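PDB 4RHZ: Cry37AA1 from Bacillus thuringiensis, which forms a calcium-binding C2-fold beta sandwich that pairs with Cry23Aa1 in a binary complex, probably as one component of an insecticidal toxin. Local coordinates for residues C99-P102 / G103-V106; G110-K113 / G114-V117. One frame throughout, in Å; residues are numbered along the deposited sequence.

Interaction 1. Residues C99-P102 / G103-V106; sequences CSTP and GVTV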
# COMPACT_ATOMS: atom_id res chain seq x y z
N CYS B 99 -3.79 -18.53 1.48
CA CYS B 99 -3.72 -18.40 2.93
C CYS B 99 -3.02 -17.05 3.32
O CYS B 99 -2.23 -16.54 2.57
CB CYS B 99 -2.87 -19.59 3.52
SG CYS B 99 -3.41 -21.26 2.81
N SER B 100 -3.26 -16.57 4.53
CA SER B 100 -2.47 -15.48 5.08
C SER B 100 -2.46 -15.53 6.61
O SER B 100 -3.30 -16.18 7.22
CB SER B 100 -3.13 -14.14 4.68
OG SER B 100 -4.49 -14.15 5.12
N THR B 101 -1.53 -14.82 7.23
CA THR B 101 -1.62 -14.46 8.65
C THR B 101 -2.67 -13.35 8.92
O THR B 101 -3.01 -12.61 8.02
CB THR B 101 -0.28 -13.87 9.08
OG1 THR B 101 -0.01 -12.74 8.23
CG2 THR B 101 0.87 -14.92 8.91
N PRO B 102 -3.22 -13.24 10.15
CA PRO B 102 -4.22 -12.18 10.39
C PRO B 102 -3.57 -10.80 10.21
O PRO B 102 -2.47 -10.59 10.69
CB PRO B 102 -4.64 -12.39 11.86
CG PRO B 102 -3.50 -13.12 12.48
CD PRO B 102 -2.85 -13.95 11.41
N GLY B 103 -4.21 -9.90 9.47
CA GLY B 103 -3.55 -8.61 9.20
C GLY B 103 -3.09 -8.58 7.77
O GLY B 103 -2.75 -7.49 7.27
N VAL B 104 -3.02 -9.74 7.11
CA VAL B 104 -2.76 -9.76 5.68
C VAL B 104 -4.02 -10.23 5.03
O VAL B 104 -4.72 -11.14 5.59
CB VAL B 104 -1.60 -10.65 5.33
CG1 VAL B 104 -1.43 -10.79 3.81
CG2 VAL B 104 -0.27 -10.17 6.01
N THR B 105 -4.35 -9.61 3.89
CA THR B 105 -5.59 -9.86 3.21
C THR B 105 -5.28 -10.79 2.05
O THR B 105 -4.17 -10.74 1.50
CB THR B 105 -6.16 -8.50 2.74
OG1 THR B 105 -6.77 -7.87 3.87
CG2 THR B 105 -7.18 -8.61 1.66
N VAL B 106 -6.23 -11.65 1.65
CA VAL B 106 -6.00 -12.46 0.47
C VAL B 106 -6.95 -12.07 -0.66
O VAL B 106 -8.07 -11.67 -0.39
CB VAL B 106 -6.19 -14.07 0.71
CG1 VAL B 106 -5.37 -14.61 1.84
CG2 VAL B 106 -7.67 -14.45 0.84

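Interaction 2. Residues G110-K113 / G114-V117; sequences GDEK and GSYV. With CA (calcium ion), chain D.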
# COMPACT_ATOMS: atom_id res chain seq x y z
N GLY B 110 -10.81 -14.20 -10.27
CA GLY B 110 -11.97 -14.63 -11.09
C GLY B 110 -11.54 -14.82 -12.52
O GLY B 110 -10.36 -15.04 -12.79
N ASP B 111 -12.49 -14.73 -13.44
CA ASP B 111 -12.19 -15.04 -14.82
C ASP B 111 -11.74 -13.80 -15.58
O ASP B 111 -11.44 -13.88 -16.80
CB ASP B 111 -13.35 -15.80 -15.51
CG ASP B 111 -14.67 -15.00 -15.51
OD1 ASP B 111 -14.69 -13.86 -14.97
OD2 ASP B 111 -15.67 -15.50 -16.07
N GLU B 112 -11.60 -12.70 -14.86
CA GLU B 112 -11.12 -11.44 -15.49
C GLU B 112 -10.42 -10.67 -14.41
O GLU B 112 -10.69 -10.94 -13.21
CB GLU B 112 -12.27 -10.52 -15.98
CG GLU B 112 -13.19 -11.14 -16.99
CD GLU B 112 -14.17 -10.08 -17.63
OE1 GLU B 112 -15.37 -10.32 -17.60
OE2 GLU B 112 -13.74 -9.02 -18.15
N LYS B 113 -9.55 -9.73 -14.81
CA LYS B 113 -8.80 -8.99 -13.79
C LYS B 113 -9.66 -8.16 -12.87
O LYS B 113 -9.22 -7.86 -11.76
CB LYS B 113 -7.69 -8.09 -14.36
CG LYS B 113 -8.17 -7.01 -15.31
CD LYS B 113 -6.94 -6.24 -15.93
CE LYS B 113 -7.40 -5.38 -17.14
NZ LYS B 113 -6.26 -4.97 -18.05
N GLY B 114 -10.84 -7.74 -13.33
CA GLY B 114 -11.71 -6.89 -12.50
C GLY B 114 -12.87 -7.65 -11.81
O GLY B 114 -13.72 -7.03 -11.14
N SER B 115 -12.88 -9.00 -11.95
CA SER B 115 -13.76 -9.90 -11.19
C SER B 115 -12.90 -10.74 -10.19
O SER B 115 -12.07 -11.60 -10.60
CB SER B 115 -14.49 -10.83 -12.15
OG SER B 115 -15.17 -10.13 -13.17
N TYR B 116 -13.10 -10.50 -8.88
CA TYR B 116 -12.30 -11.17 -7.86
C TYR B 116 -12.90 -10.92 -6.50
O TYR B 116 -13.82 -10.12 -6.40
CB TYR B 116 -10.87 -10.63 -7.88
CG TYR B 116 -10.69 -9.15 -7.54
CD1 TYR B 116 -10.32 -8.72 -6.27
CD2 TYR B 116 -10.76 -8.17 -8.55
CE1 TYR B 116 -10.10 -7.32 -5.99
CE2 TYR B 116 -10.54 -6.76 -8.27
CZ TYR B 116 -10.26 -6.36 -7.03
OH TYR B 116 -10.00 -5.04 -6.82
N VAL B 117 -12.33 -11.53 -5.44
CA VAL B 117 -12.82 -11.33 -4.08
C VAL B 117 -11.65 -11.11 -3.17
O VAL B 117 -10.59 -11.70 -3.46
CB VAL B 117 -13.54 -12.61 -3.60
CG1 VAL B 117 -13.98 -12.50 -2.19
CG2 VAL B 117 -14.76 -12.90 -4.47
CA CA D . -17.37 -11.57 -16.87
O HOH W 1 -16.21 -11.86 -14.71
O HOH W 2 -17.08 -13.41 -17.64
O HOH W 3 -17.99 -9.48 -15.38

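Interaction 1. Residues C99-P102 / G103-V106
A type II beta turn running from Thr101 to Val104 reverses the chain between strand 89-100 and strand 105-110, which belong to the two different sheets of the fold. The turn is closed by its backbone bond, Val104 N to Thr101 O at 3.0 Å, with an N-H...O angle of 158°. Pro102 and Gly103 occupy the two central positions. Gly103 has a positive phi (107°), the conformation that the third position of a type II turn requires and that glycine adopts readily. Just inside the turn a side chain adds a second bond: Ser100 OG donates to Val104 O over 3.1 Å, approaching from above the carbonyl plane rather than within it. The torsion of Ser100 (chi1 56°) sets OG between its own backbone N and carbonyl carbon, which brings it over to the returning chain. Methyl CG1 of Val106 rests against the same hydroxyl, 3.4 Å from Ser100 OG, and also against Ser100 CB at 3.6 Å. At the turn itself Thr101 OG1 lies 3.4 Å from Val104 CG2, the two side chains crossing at a slant. Cys99, whose CB points away from the returning chain, is tied to Cys74 by a disulfide. Thr105 and Val106 pair in parallel with a strand of the Cry23AA1 chain, and Asn51 of that chain bonds to Cys99 O. A Pro-Gly pair at the centre of a type II turn, here linking the sheets of a C2-type sandwich beside the partner toxin, is the classic form of this reversal.

Interaction 2. Residues G110-K113 / G114-V117
Ser115 CB lies 4.1 Å from Asp111 OD1, beyond the oxygen and close to the plane of the carboxylate, and Ser115 OG is 4.1 Å from Glu112 CB. What joins the serine to the aspartate is mainly water 1, which donates to Asp111 OD1 and to Ser115 OG, each at 2.5 Å, and is itself a ligand of the calcium ion. Ser115 OG also bonds to Asn14 OD1, which helps to fix the hydroxyl beside the site. Asp111 therefore serves as a second-shell residue: its OD2 accepts a bond from water 2, another calcium ligand, while OD1 stays 4.0 Å from the metal. Glu112 binds directly. Its CG stands beside the backbone N (chi1 -59°) and the chain then runs out nearly straight (chi2 -170°), carrying OE1 to the calcium ion at 2.5 Å; Asp89 and water 3 are further ligands. Glu112 and Ser115 are the first and last residues of a type I turn, with Asp111 just before it, and the turn is closed by a bond from Ser115 N to Glu112 O of 3.2 Å. On the other side of the turn Tyr116 CD2 passes 3.6 Å from Lys113 O, which accepts a hydrogen bond from Arg107 NH2. The tyrosine ring is further held by a stack with Tyr13 and a cation-pi contact with Arg107. A carboxylate from this hairpin turn, joined at the metal by Asp89 from another part of the chain, makes a loop-borne calcium site at one end of the sandwich, reminiscent of those in C2 domains.

How the interactions relate
The two turns follow one another in the chain, with centres about 19 Å apart, and strand 105-110 runs from the first towards the second. Interaction 1 is largely buried and lies against the Cry23AA1 chain; it joins strands of different sheets. Interaction 2 is a surface contact untouched by any other protein chain of the assembly, and it links strands 105-110 and 115-125, neighbours in one sheet. Their chemistry follows: direct hydroxyl-to-carbonyl bonding and valine methyls in 99-106, against carboxylates, waters and calcium in 110-117. A serine contributes to both, gripping the backbone in one and meeting a metal-bound water in the other.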